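Local coordinates for protein polysaccharide deacetylase (Ammonifex degensii, PDB 4WCJ) that probably removes N-acetyl groups from poly-beta-1,6-N-acetyl-D-glucosamine as a zinc-binding family 4 carbohydrate esterase, at residues L32-V38 / Q255-W259; R71-P75 / I117-F121; D80-G84 / N235-A240; D98-L102 / F135-S139; L156-L161 / D185-T190. All blocks are in the same frame, centred on the assembly; numbering follows the deposited sequence.

Contact 1: L32-V38 / Q255-W259; sequences LQGDGLV and QVAAW
Trp-259 lays its indole against strand residue Val-38, whose CG2 sits over the six-membered ring, 3.5 Å from the ring centroid and only 13° off its normal. In this CH-pi contact the two side chains run past each other in opposite directions. Because CG of Trp-259 lies anti to the backbone N (chi1 165°), the ring reaches out from the helix into the bend made by residues 32-38. There NE1 of Trp-259 donates to the carbonyl O of Gly-34 over 2.8 Å, a slightly bent bond (155°) that satisfies the one polar atom of the indole. Gly-34 suits the bend because its positive phi would press a side chain against the preceding carbonyl. CB of Leu-32 packs 3.8 Å from CG of Trp-259, while CD1 of Leu-32 meets CG2 of Val-256 one helical turn back. Lys-91 adds a cation-pi contact. A leucine in place of Trp-259 would probably leave the Gly-34 carbonyl without its N-H donor and open a gap beneath Val-38. A helix laid against a strand of the parallel sheet is the layering of a beta/alpha barrel: here the C-terminal helix 253-261 lies against the start of strand 36-42, joining the two ends of the modelled chain.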
# COMPACT_ATOMS: atom_id res chain seq x y z
N LEU A 32 -7.24 10.64 14.09
CA LEU A 32 -6.16 9.79 14.61
C LEU A 32 -5.73 10.18 16.02
O LEU A 32 -5.27 11.30 16.25
CB LEU A 32 -4.96 9.86 13.67
CG LEU A 32 -5.19 9.63 12.17
CD1 LEU A 32 -3.87 9.73 11.42
CD2 LEU A 32 -5.84 8.28 11.93
N GLN A 33 -5.87 9.25 16.96
CA GLN A 33 -5.41 9.47 18.33
C GLN A 33 -4.75 8.22 18.91
O GLN A 33 -5.16 7.10 18.62
CB GLN A 33 -6.57 9.92 19.22
CG GLN A 33 -7.12 11.30 18.90
CD GLN A 33 -8.34 11.66 19.73
OE1 GLN A 33 -8.61 11.03 20.75
NE2 GLN A 33 -9.08 12.67 19.28
N GLY A 34 -3.72 8.43 19.73
CA GLY A 34 -3.14 7.36 20.51
C GLY A 34 -2.04 6.55 19.86
O GLY A 34 -1.81 6.63 18.65
N ASP A 35 -1.34 5.77 20.69
CA ASP A 35 -0.29 4.87 20.22
C ASP A 35 -0.87 3.78 19.33
O ASP A 35 -1.98 3.31 19.55
CB ASP A 35 0.44 4.23 21.41
CG ASP A 35 1.36 5.21 22.13
OD1 ASP A 35 1.74 6.24 21.54
OD2 ASP A 35 1.70 4.94 23.30
N GLY A 36 -0.10 3.36 18.34
CA GLY A 36 -0.56 2.34 17.42
C GLY A 36 0.06 2.52 16.05
O GLY A 36 0.96 3.34 15.89
N LEU A 37 -0.45 1.78 15.07
CA LEU A 37 0.11 1.77 13.73
C LEU A 37 -0.71 2.56 12.72
O LEU A 37 -1.84 2.19 12.43
CB LEU A 37 0.25 0.34 13.23
CG LEU A 37 0.63 0.15 11.76
CD1 LEU A 37 2.04 0.68 11.48
CD2 LEU A 37 0.50 -1.30 11.34
N VAL A 38 -0.14 3.63 12.18
CA VAL A 38 -0.76 4.33 11.06
C VAL A 38 -0.07 3.93 9.77
O VAL A 38 1.16 3.87 9.70
CB VAL A 38 -0.72 5.87 11.25
CG1 VAL A 38 -0.91 6.60 9.92
CG2 VAL A 38 -1.76 6.31 12.27
N GLN A 255 -3.37 16.01 9.88
CA GLN A 255 -3.92 15.09 10.87
C GLN A 255 -2.91 14.04 11.30
O GLN A 255 -2.85 13.68 12.47
CB GLN A 255 -5.17 14.41 10.33
CG GLN A 255 -6.18 15.38 9.74
CD GLN A 255 -6.63 16.42 10.74
OE1 GLN A 255 -6.61 16.19 11.95
NE2 GLN A 255 -7.05 17.58 10.23
N VAL A 256 -2.15 13.55 10.34
CA VAL A 256 -1.11 12.57 10.63
C VAL A 256 0.00 13.24 11.43
O VAL A 256 0.47 12.71 12.43
CB VAL A 256 -0.54 11.94 9.34
CG1 VAL A 256 0.70 11.09 9.65
CG2 VAL A 256 -1.61 11.11 8.64
N ALA A 257 0.38 14.44 10.99
CA ALA A 257 1.45 15.21 11.63
C ALA A 257 1.09 15.57 13.06
O ALA A 257 1.93 15.51 13.95
CB ALA A 257 1.77 16.46 10.82
N ALA A 258 -0.16 15.97 13.26
CA ALA A 258 -0.64 16.31 14.60
C ALA A 258 -0.65 15.08 15.49
O ALA A 258 -0.27 15.14 16.66
CB ALA A 258 -2.03 16.92 14.52
N TRP A 259 -1.09 13.96 14.93
CA TRP A 259 -1.10 12.68 15.63
C TRP A 259 0.30 12.26 16.03
O TRP A 259 0.51 11.72 17.12
CB TRP A 259 -1.75 11.61 14.76
CG TRP A 259 -1.50 10.22 15.23
CD1 TRP A 259 -2.14 9.57 16.25
CD2 TRP A 259 -0.54 9.29 14.71
NE1 TRP A 259 -1.64 8.30 16.39
CE2 TRP A 259 -0.66 8.10 15.45
CE3 TRP A 259 0.40 9.35 13.67
CZ2 TRP A 259 0.12 6.97 15.20
CZ3 TRP A 259 1.19 8.23 13.43
CH2 TRP A 259 1.05 7.06 14.19

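Contact 2: R71-P75 / I117-F121; sequences RFVTP and IPFLF
Phe-72 and Ile-117 open a row of interlocking apolar groups on the beta/alpha barrel of this family, where strands 71-72 and 119-123 each pair in parallel with strand 91-99. Ile-117 lays both branches on the same face of the ring. CD1 of Ile-117 rests over the centre of the Phe-72 face, 4.1 Å from the centroid, and CG2 of Ile-117 packs 3.8 Å from CD2 of Phe-72. With CG1 anti to the carbonyl carbon (chi1 -67°), the longer branch is carried over the ring. A beta-branched residue suits this place because both branches find aromatic surface, and Leu-62 and Arg-66 of helix 55-67 also touch Ile-117. The next bump is the Pro-118 ring, which fits into the hollow bounded by CB of Phe-72, the Val-73 carbonyl and the Thr-74 methyl; CG of Pro-118 lies 3.7 Å from CG2 of Thr-74. Thr-74 is an N-cap: its hydroxyl serves the start of helix 75-82, while its methyl is turned to the proline. Pro-75, suited to the first turn of a helix, sets CG against CG of Leu-120 at 3.8 Å. One water bridges the backbone, donating to O of Val-73 and, over 2.8 Å, to O of Pro-118.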
# COMPACT_ATOMS: atom_id res chain seq x y z
N ARG A 71 8.36 5.72 14.73
CA ARG A 71 9.11 4.55 14.28
C ARG A 71 8.56 3.96 12.98
O ARG A 71 7.40 3.56 12.92
CB ARG A 71 9.11 3.47 15.37
CG ARG A 71 9.47 2.08 14.87
CD ARG A 71 9.78 1.13 16.01
NE ARG A 71 10.41 -0.10 15.52
CZ ARG A 71 11.05 -0.97 16.29
NH1 ARG A 71 11.15 -0.76 17.60
NH2 ARG A 71 11.59 -2.06 15.76
N PHE A 72 9.40 3.91 11.94
CA PHE A 72 9.00 3.29 10.68
C PHE A 72 9.21 1.78 10.72
O PHE A 72 10.31 1.28 11.02
CB PHE A 72 9.77 3.89 9.50
CG PHE A 72 9.39 5.31 9.19
CD1 PHE A 72 10.05 6.37 9.79
CD2 PHE A 72 8.37 5.59 8.29
CE1 PHE A 72 9.71 7.68 9.50
CE2 PHE A 72 8.02 6.89 7.99
CZ PHE A 72 8.69 7.94 8.60
N VAL A 73 8.15 1.07 10.38
CA VAL A 73 7.99 -0.36 10.58
C VAL A 73 8.03 -1.11 9.23
O VAL A 73 7.60 -0.57 8.20
CB VAL A 73 6.65 -0.62 11.34
CG1 VAL A 73 5.61 -1.35 10.48
CG2 VAL A 73 6.89 -1.29 12.69
N THR A 74 8.57 -2.33 9.21
CA THR A 74 8.57 -3.14 7.99
C THR A 74 7.20 -3.78 7.80
O THR A 74 6.43 -3.90 8.75
CB THR A 74 9.64 -4.26 8.02
OG1 THR A 74 9.33 -5.20 9.05
CG2 THR A 74 11.03 -3.69 8.25
N PRO A 75 6.87 -4.20 6.56
CA PRO A 75 5.61 -4.92 6.39
C PRO A 75 5.51 -6.16 7.30
O PRO A 75 4.43 -6.40 7.85
CB PRO A 75 5.63 -5.31 4.91
CG PRO A 75 6.41 -4.21 4.27
CD PRO A 75 7.52 -3.92 5.26
N ILE A 117 14.17 3.65 4.96
CA ILE A 117 12.77 3.45 5.31
C ILE A 117 12.13 2.37 4.44
O ILE A 117 12.06 2.50 3.21
CB ILE A 117 11.97 4.77 5.19
CG1 ILE A 117 12.44 5.76 6.25
CG2 ILE A 117 10.48 4.51 5.32
CD1 ILE A 117 11.94 7.17 6.04
N PRO A 118 11.65 1.30 5.08
CA PRO A 118 10.95 0.24 4.37
C PRO A 118 9.63 0.74 3.78
O PRO A 118 9.11 1.76 4.24
CB PRO A 118 10.68 -0.81 5.46
CG PRO A 118 11.32 -0.29 6.71
CD PRO A 118 11.52 1.17 6.54
N PHE A 119 9.10 0.04 2.79
CA PHE A 119 7.79 0.39 2.27
C PHE A 119 7.14 -0.80 1.57
O PHE A 119 7.82 -1.72 1.10
CB PHE A 119 7.87 1.60 1.32
CG PHE A 119 8.74 1.38 0.10
CD1 PHE A 119 10.12 1.33 0.21
CD2 PHE A 119 8.16 1.28 -1.16
CE1 PHE A 119 10.91 1.14 -0.91
CE2 PHE A 119 8.95 1.09 -2.28
CZ PHE A 119 10.32 1.03 -2.16
N LEU A 120 5.81 -0.80 1.54
CA LEU A 120 5.06 -1.82 0.84
C LEU A 120 4.55 -1.24 -0.47
O LEU A 120 3.87 -0.21 -0.48
CB LEU A 120 3.90 -2.33 1.70
CG LEU A 120 3.59 -3.84 1.70
CD1 LEU A 120 2.47 -4.19 2.70
CD2 LEU A 120 3.26 -4.34 0.31
N PHE A 121 4.87 -1.89 -1.58
CA PHE A 121 4.50 -1.42 -2.91
C PHE A 121 3.43 -2.34 -3.50
O PHE A 121 3.76 -3.47 -3.92
CB PHE A 121 5.74 -1.40 -3.81
CG PHE A 121 5.61 -0.55 -5.06
CD1 PHE A 121 4.54 0.32 -5.24
CD2 PHE A 121 6.57 -0.66 -6.07
CE1 PHE A 121 4.44 1.10 -6.39
CE2 PHE A 121 6.46 0.11 -7.22
CZ PHE A 121 5.42 0.99 -7.38
O HOH W 1 7.60 2.15 6.62

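Contact 3: D80-G84 / N235-A240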
# COMPACT_ATOMS: atom_id res chain seq x y z
N ASP A 80 3.14 -8.79 12.18
CA ASP A 80 3.31 -9.38 13.49
C ASP A 80 2.73 -8.47 14.58
O ASP A 80 2.23 -8.95 15.59
CB ASP A 80 4.79 -9.68 13.76
CG ASP A 80 5.33 -10.76 12.86
OD1 ASP A 80 4.52 -11.58 12.37
OD2 ASP A 80 6.55 -10.80 12.63
N TYR A 81 2.77 -7.16 14.36
CA TYR A 81 2.21 -6.21 15.31
C TYR A 81 0.70 -6.32 15.36
O TYR A 81 0.12 -6.51 16.43
CB TYR A 81 2.62 -4.78 14.97
CG TYR A 81 1.98 -3.73 15.85
CD1 TYR A 81 2.37 -3.56 17.16
CD2 TYR A 81 0.99 -2.89 15.35
CE1 TYR A 81 1.80 -2.59 17.97
CE2 TYR A 81 0.41 -1.91 16.15
CZ TYR A 81 0.82 -1.77 17.46
OH TYR A 81 0.26 -0.81 18.26
N LEU A 82 0.07 -6.21 14.20
CA LEU A 82 -1.39 -6.24 14.10
C LEU A 82 -1.96 -7.59 14.48
O LEU A 82 -3.09 -7.69 14.95
CB LEU A 82 -1.82 -5.87 12.68
CG LEU A 82 -1.61 -4.40 12.35
CD1 LEU A 82 -2.20 -4.07 10.99
CD2 LEU A 82 -2.24 -3.52 13.42
N ALA A 83 -1.16 -8.64 14.30
CA ALA A 83 -1.56 -9.97 14.71
C ALA A 83 -1.28 -10.17 16.20
O ALA A 83 -1.60 -11.22 16.75
CB ALA A 83 -0.85 -11.03 13.89
N GLY A 84 -0.67 -9.16 16.83
CA GLY A 84 -0.36 -9.21 18.25
C GLY A 84 0.58 -10.36 18.58
O GLY A 84 0.69 -10.77 19.74
N ASN A 235 -4.33 1.73 13.62
CA ASN A 235 -4.43 0.28 13.71
C ASN A 235 -3.79 -0.23 15.00
O ASN A 235 -2.73 0.24 15.40
CB ASN A 235 -3.80 -0.38 12.49
CG ASN A 235 -4.50 0.01 11.19
OD1 ASN A 235 -5.58 -0.50 10.88
ND2 ASN A 235 -3.90 0.93 10.44
N ARG A 236 -4.45 -1.20 15.63
CA ARG A 236 -4.03 -1.73 16.92
C ARG A 236 -3.85 -3.25 16.86
O ARG A 236 -4.41 -3.89 15.98
CB ARG A 236 -5.06 -1.36 18.00
CG ARG A 236 -5.19 0.14 18.27
CD ARG A 236 -4.00 0.67 19.06
NE ARG A 236 -3.89 0.02 20.37
CZ ARG A 236 -2.89 0.20 21.22
NH1 ARG A 236 -2.88 -0.44 22.38
NH2 ARG A 236 -1.89 1.02 20.92
N PRO A 237 -3.07 -3.82 17.79
CA PRO A 237 -2.92 -5.28 17.79
C PRO A 237 -4.28 -5.99 17.86
O PRO A 237 -5.16 -5.57 18.61
CB PRO A 237 -2.09 -5.55 19.05
CG PRO A 237 -1.31 -4.30 19.25
CD PRO A 237 -2.21 -3.18 18.80
N GLY A 238 -4.44 -7.04 17.06
CA GLY A 238 -5.70 -7.76 17.00
C GLY A 238 -6.62 -7.27 15.90
O GLY A 238 -7.77 -7.68 15.82
N ASP A 239 -6.11 -6.40 15.04
CA ASP A 239 -6.90 -5.91 13.92
C ASP A 239 -6.70 -6.77 12.68
O ASP A 239 -7.48 -6.69 11.74
CB ASP A 239 -6.54 -4.46 13.59
CG ASP A 239 -7.25 -3.46 14.48
OD1 ASP A 239 -8.15 -3.86 15.24
OD2 ASP A 239 -6.92 -2.25 14.40
N ALA A 240 -5.66 -7.59 12.67
CA ALA A 240 -5.38 -8.46 11.53
C ALA A 240 -6.59 -9.34 11.23
O ALA A 240 -7.25 -9.81 12.15
CB ALA A 240 -4.13 -9.31 11.78
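Three backbone N-H groups of the loop 235-240 converge on one acceptor, the carbonyl O of Leu-82 in the last turn of its helix. The N of Gly-238 makes the short bond, 2.6 Å from O of Leu-82, and approaches from above the carbonyl plane rather than along a lone pair. The bonds from N of Asp-239 and N of Ala-240 are weak, the former strongly bent (121°). The type II turn from Arg-236 to Asp-239 presents these donors, with Pro-237 and Gly-238 at its corners: proline fits the negative phi of the first, and glycine the positive phi of the second. Gly-84 likewise takes positive phi, closing the helix in a Schellman motif.

Polar side chains brace the loop internally and tie it to its surroundings. OD2 of Asp-239 accepts from N of Arg-236 in a nearly straight bond of 3.0 Å and also pairs with Lys-233. The guanidinium of Arg-236 is bound to O of Asp-35.

Packing contacts flank the backbone bonds. CG of Pro-237 lies over the Tyr-81 face, 4.1 Å from the ring centroid, while O of Asn-235 comes to the ring edge in plane. Tyr-81 reaches the proline because its CG is anti to the backbone N (chi1 175°). CD2 of Leu-82 presses on CB of Asn-235 at 3.6 Å, and the small Ala-240 packs its CB 4.2 Å from CB of Leu-82.

The contact ties the C-terminal end of helix 75-82 to the loop leading into strand 242-247; Leu-37 of strand 36-42 touches both Tyr-81 and Leu-82, and Asn-235 bridges Leu-37 and Gly-244.

Contact 4: D98-L102 / F135-S139; sequences DDGDL and FSMCS. With ZN (zinc ion), chain B.
CG of Met-137 lies beside the backbone N, anti to the carbonyl carbon (chi1 -61°), and a further bend at chi2 folds the thioether back over Gly-100 and Asp-101. There SD of Met-137 lies 3.6 Å from C of Gly-100 and CE touches CA of Asp-101; a flexible, unbranched chain suits such a curled path. CG of Asp-101 is anti to the backbone N (chi1 -165°), which carries OD1 to CB of Phe-135, with carboxylate and ring planes 67° apart. OD2 of Asp-101 is hydrogen-bonded to OG of Ser-103, and the side chain also caps a backbone N at the start of helix 102-114, a role that suits aspartate.

Two backbone bonds flank the single bridge between Asp-101 and Met-137. N of Cys-138 gives to O of Gly-100 over 2.7 Å, nearly along the C=O axis, and N of Leu-102 gives to O of Ser-136 over 2.9 Å. Gly-100 has backbone angles that would force a side chain into the preceding carbonyl. Cys-138 tucks SG 3.3 Å from O of Asp-101, and CD2 of Leu-102 rests on CB of Ser-136.

OD1 of Asp-99 binds the zinc ion at 2.2 Å, while its OD2 accepts a hydrogen bond from a zinc-bound water. Asp-98 accepts one from the other zinc water and forms a salt bridge with Arg-245. His-157 and His-162 complete the Asp-His-His zinc site typical of family 4 carbohydrate esterases.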
# COMPACT_ATOMS: atom_id res chain seq x y z
N ASP A 98 0.47 2.65 -3.82
CA ASP A 98 -0.45 1.91 -4.71
C ASP A 98 -0.23 2.21 -6.19
O ASP A 98 -0.10 3.37 -6.55
CB ASP A 98 -1.91 2.24 -4.39
CG ASP A 98 -2.41 1.54 -3.14
OD1 ASP A 98 -1.61 0.87 -2.45
OD2 ASP A 98 -3.62 1.69 -2.85
N ASP A 99 -0.22 1.14 -6.99
CA ASP A 99 -0.41 1.08 -8.46
C ASP A 99 0.82 0.55 -9.21
O ASP A 99 0.74 -0.47 -9.89
CB ASP A 99 -0.83 2.42 -9.07
CG ASP A 99 -2.23 2.83 -8.65
OD1 ASP A 99 -2.89 2.02 -7.98
OD2 ASP A 99 -2.65 3.96 -8.96
N GLY A 100 1.95 1.24 -9.08
CA GLY A 100 3.15 0.81 -9.76
C GLY A 100 3.83 1.94 -10.52
O GLY A 100 4.69 1.69 -11.38
N ASP A 101 3.46 3.18 -10.20
CA ASP A 101 3.97 4.33 -10.96
C ASP A 101 5.50 4.38 -11.00
O ASP A 101 6.16 4.10 -10.00
CB ASP A 101 3.43 5.63 -10.39
CG ASP A 101 3.61 6.79 -11.34
OD1 ASP A 101 2.83 6.90 -12.31
OD2 ASP A 101 4.54 7.60 -11.14
N LEU A 102 6.04 4.75 -12.15
CA LEU A 102 7.49 4.88 -12.32
C LEU A 102 8.10 5.83 -11.30
O LEU A 102 9.26 5.66 -10.91
CB LEU A 102 7.81 5.37 -13.74
CG LEU A 102 9.28 5.57 -14.07
CD1 LEU A 102 10.08 4.29 -13.81
CD2 LEU A 102 9.46 6.05 -15.50
N PHE A 135 0.39 7.17 -17.41
CA PHE A 135 1.62 7.20 -16.64
C PHE A 135 2.48 5.96 -16.88
O PHE A 135 1.97 4.83 -16.86
CB PHE A 135 1.34 7.30 -15.15
CG PHE A 135 0.72 8.60 -14.73
CD1 PHE A 135 -0.64 8.82 -14.91
CD2 PHE A 135 1.48 9.58 -14.11
CE1 PHE A 135 -1.23 10.01 -14.51
CE2 PHE A 135 0.89 10.77 -13.71
CZ PHE A 135 -0.46 10.99 -13.90
N SER A 136 3.78 6.16 -17.05
CA SER A 136 4.69 5.02 -17.11
C SER A 136 4.68 4.30 -15.78
O SER A 136 4.68 4.94 -14.73
CB SER A 136 6.10 5.45 -17.46
OG SER A 136 6.12 6.10 -18.71
N MET A 137 4.65 2.98 -15.85
CA MET A 137 4.77 2.14 -14.66
C MET A 137 6.21 1.69 -14.52
O MET A 137 6.94 1.67 -15.50
CB MET A 137 3.84 0.92 -14.74
CG MET A 137 2.35 1.26 -14.84
SD MET A 137 1.63 1.93 -13.32
CE MET A 137 1.62 3.68 -13.70
N CYS A 138 6.61 1.34 -13.31
CA CYS A 138 7.88 0.66 -13.11
C CYS A 138 7.94 -0.57 -14.00
O CYS A 138 6.92 -1.20 -14.27
CB CYS A 138 8.06 0.24 -11.65
SG CYS A 138 8.20 1.58 -10.48
N SER A 139 9.14 -0.89 -14.46
CA SER A 139 9.38 -2.19 -15.09
C SER A 139 9.63 -3.25 -14.02
O SER A 139 9.87 -2.92 -12.86
CB SER A 139 10.58 -2.10 -16.03
OG SER A 139 11.77 -1.91 -15.28
ZN ZN B . -4.78 2.01 -6.94
O HOH W 2 -4.90 3.12 -4.92
O HOH W 3 -4.97 4.17 -7.51

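Contact 5: L156-L161 / D185-T190; sequences LHTYDL and DTARGT. With ZN (zinc ion), chain B.
Tyr-159 lies in the loop that follows barrel strand 152-156 and carries zinc ligand His-157, and its ring is laid against helix 179-197. CB of Tyr-159 rests 3.4 Å from OD2 of Asp-185, and CG passes under CD of Arg-188, which stands over the ring centre, 3.5 Å from the centroid, in a CH-pi contact. With CG anti to the backbone N (chi1 -180°), the ring is carried out to the arginine, which crosses it. CE2 and CZ then meet NE of Arg-188, which lies 3.4 Å from CZ of Tyr-159, the guanidinium nearly parallel to the ring (8° apart). At the tip OH comes near NH2 of Arg-188. An alanine at Tyr-159 would leave the arginine without its aromatic platform and is likely to set its guanidinium free to turn.

Gly-189 permits close approach: a CB there would clash with CD2 of Leu-156, whose CD1 packs on the glycine CA. Thr-158 forms an ST motif, its OG1 accepting from N of Leu-161 while donating to O of His-157. Asp-185, buried, uses both carboxylate oxygens: OD1 accepts from N of Tyr-159 at 2.8 Å, and OD2 accepts through its syn lone pair from N of Asp-160 at 2.9 Å.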
# COMPACT_ATOMS: atom_id res chain seq x y z
N LEU A 156 -0.05 -7.18 -3.84
CA LEU A 156 -0.89 -7.21 -5.04
C LEU A 156 -2.03 -6.18 -4.96
O LEU A 156 -2.66 -6.01 -3.92
CB LEU A 156 -1.45 -8.62 -5.25
CG LEU A 156 -2.27 -8.88 -6.53
CD1 LEU A 156 -1.43 -8.75 -7.79
CD2 LEU A 156 -2.94 -10.25 -6.46
N HIS A 157 -2.27 -5.51 -6.08
CA HIS A 157 -3.28 -4.46 -6.23
C HIS A 157 -4.18 -4.88 -7.40
O HIS A 157 -4.44 -4.11 -8.31
CB HIS A 157 -2.59 -3.11 -6.49
CG HIS A 157 -3.42 -1.89 -6.18
ND1 HIS A 157 -4.28 -1.81 -5.10
CD2 HIS A 157 -3.48 -0.68 -6.79
CE1 HIS A 157 -4.84 -0.62 -5.07
NE2 HIS A 157 -4.37 0.09 -6.08
N THR A 158 -4.65 -6.13 -7.33
CA THR A 158 -5.20 -6.92 -8.46
C THR A 158 -4.16 -7.15 -9.57
O THR A 158 -3.11 -6.50 -9.60
CB THR A 158 -6.48 -6.28 -9.13
OG1 THR A 158 -6.11 -5.20 -10.00
CG2 THR A 158 -7.47 -5.81 -8.08
N TYR A 159 -4.46 -8.10 -10.45
CA TYR A 159 -3.68 -8.27 -11.68
C TYR A 159 -4.06 -7.21 -12.72
O TYR A 159 -3.22 -6.46 -13.23
CB TYR A 159 -3.87 -9.67 -12.28
CG TYR A 159 -3.07 -9.89 -13.55
CD1 TYR A 159 -1.74 -10.27 -13.50
CD2 TYR A 159 -3.65 -9.71 -14.80
CE1 TYR A 159 -1.01 -10.46 -14.66
CE2 TYR A 159 -2.92 -9.90 -15.97
CZ TYR A 159 -1.60 -10.28 -15.88
OH TYR A 159 -0.87 -10.47 -17.03
N ASP A 160 -5.34 -7.17 -13.07
CA ASP A 160 -5.83 -6.17 -14.02
C ASP A 160 -7.32 -5.92 -13.82
O ASP A 160 -8.14 -6.11 -14.74
CB ASP A 160 -5.53 -6.60 -15.46
CG ASP A 160 -5.82 -5.50 -16.48
OD1 ASP A 160 -5.78 -4.30 -16.11
OD2 ASP A 160 -6.09 -5.85 -17.64
N LEU A 161 -7.68 -5.50 -12.61
CA LEU A 161 -9.07 -5.20 -12.29
C LEU A 161 -9.20 -3.84 -11.62
O LEU A 161 -10.15 -3.59 -10.88
CB LEU A 161 -9.67 -6.30 -11.39
CG LEU A 161 -10.26 -7.52 -12.10
CD1 LEU A 161 -10.93 -8.46 -11.10
CD2 LEU A 161 -11.26 -7.10 -13.17
N ASP A 185 -8.54 -13.43 -11.15
CA ASP A 185 -7.60 -12.31 -11.27
C ASP A 185 -6.59 -12.32 -10.13
O ASP A 185 -5.40 -12.11 -10.34
CB ASP A 185 -8.36 -10.99 -11.29
CG ASP A 185 -7.46 -9.79 -11.41
OD1 ASP A 185 -7.02 -9.29 -10.36
OD2 ASP A 185 -7.21 -9.35 -12.55
N THR A 186 -7.08 -12.56 -8.92
CA THR A 186 -6.21 -12.61 -7.74
C THR A 186 -5.21 -13.75 -7.84
O THR A 186 -4.04 -13.57 -7.52
CB THR A 186 -7.04 -12.74 -6.44
OG1 THR A 186 -7.97 -11.66 -6.36
CG2 THR A 186 -6.13 -12.70 -5.22
N ALA A 187 -5.66 -14.91 -8.30
CA ALA A 187 -4.77 -16.06 -8.45
C ALA A 187 -3.73 -15.79 -9.52
O ALA A 187 -2.57 -16.18 -9.39
CB ALA A 187 -5.55 -17.32 -8.78
N ARG A 188 -4.14 -15.10 -10.58
CA ARG A 188 -3.21 -14.74 -11.64
C ARG A 188 -2.18 -13.77 -11.11
O ARG A 188 -0.98 -13.88 -11.38
CB ARG A 188 -3.96 -14.15 -12.84
CG ARG A 188 -3.06 -13.75 -14.01
CD ARG A 188 -3.86 -13.25 -15.20
NE ARG A 188 -3.08 -13.27 -16.44
CZ ARG A 188 -3.57 -12.94 -17.63
NH1 ARG A 188 -4.83 -12.55 -17.76
NH2 ARG A 188 -2.79 -13.01 -18.70
N GLY A 189 -2.65 -12.81 -10.32
CA GLY A 189 -1.77 -11.80 -9.74
C GLY A 189 -0.72 -12.45 -8.85
O GLY A 189 0.46 -12.13 -8.95
N THR A 190 -1.14 -13.37 -7.99
CA THR A 190 -0.17 -13.99 -7.08
C THR A 190 0.83 -14.84 -7.85
O THR A 190 2.03 -14.84 -7.54
CB THR A 190 -0.87 -14.83 -5.99
OG1 THR A 190 -1.58 -15.92 -6.59
CG2 THR A 190 -1.82 -13.97 -5.20
ZN ZN B . -4.78 2.01 -6.94
O HOH W 3 -4.97 4.17 -7.51
O HOH W 2 -4.90 3.12 -4.92

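How the contacts relate
Contact 1 joins the two ends of the modelled chain, and the other four are nested within the loop it closes. Contacts 2 and 4 lie on one parallel sheet: strands 71-72 and 119-123 of contact 2 both neighbour strand 91-99 of contact 4, and Phe-121 of contact 2 packs on Gly-100 of contact 4. Contacts 1 and 3 also touch, through Leu-37 with Asn-235 and Tyr-81, about 16 Å apart between centres. Contacts 4 and 5 follow each other in sequence, centres about 15 Å apart, and meet at the zinc ion and its two waters. Contacts 1 and 4 lie on opposite sides of the chain's centre, about 29 Å apart between centres, separating chain-end closure from the metal site.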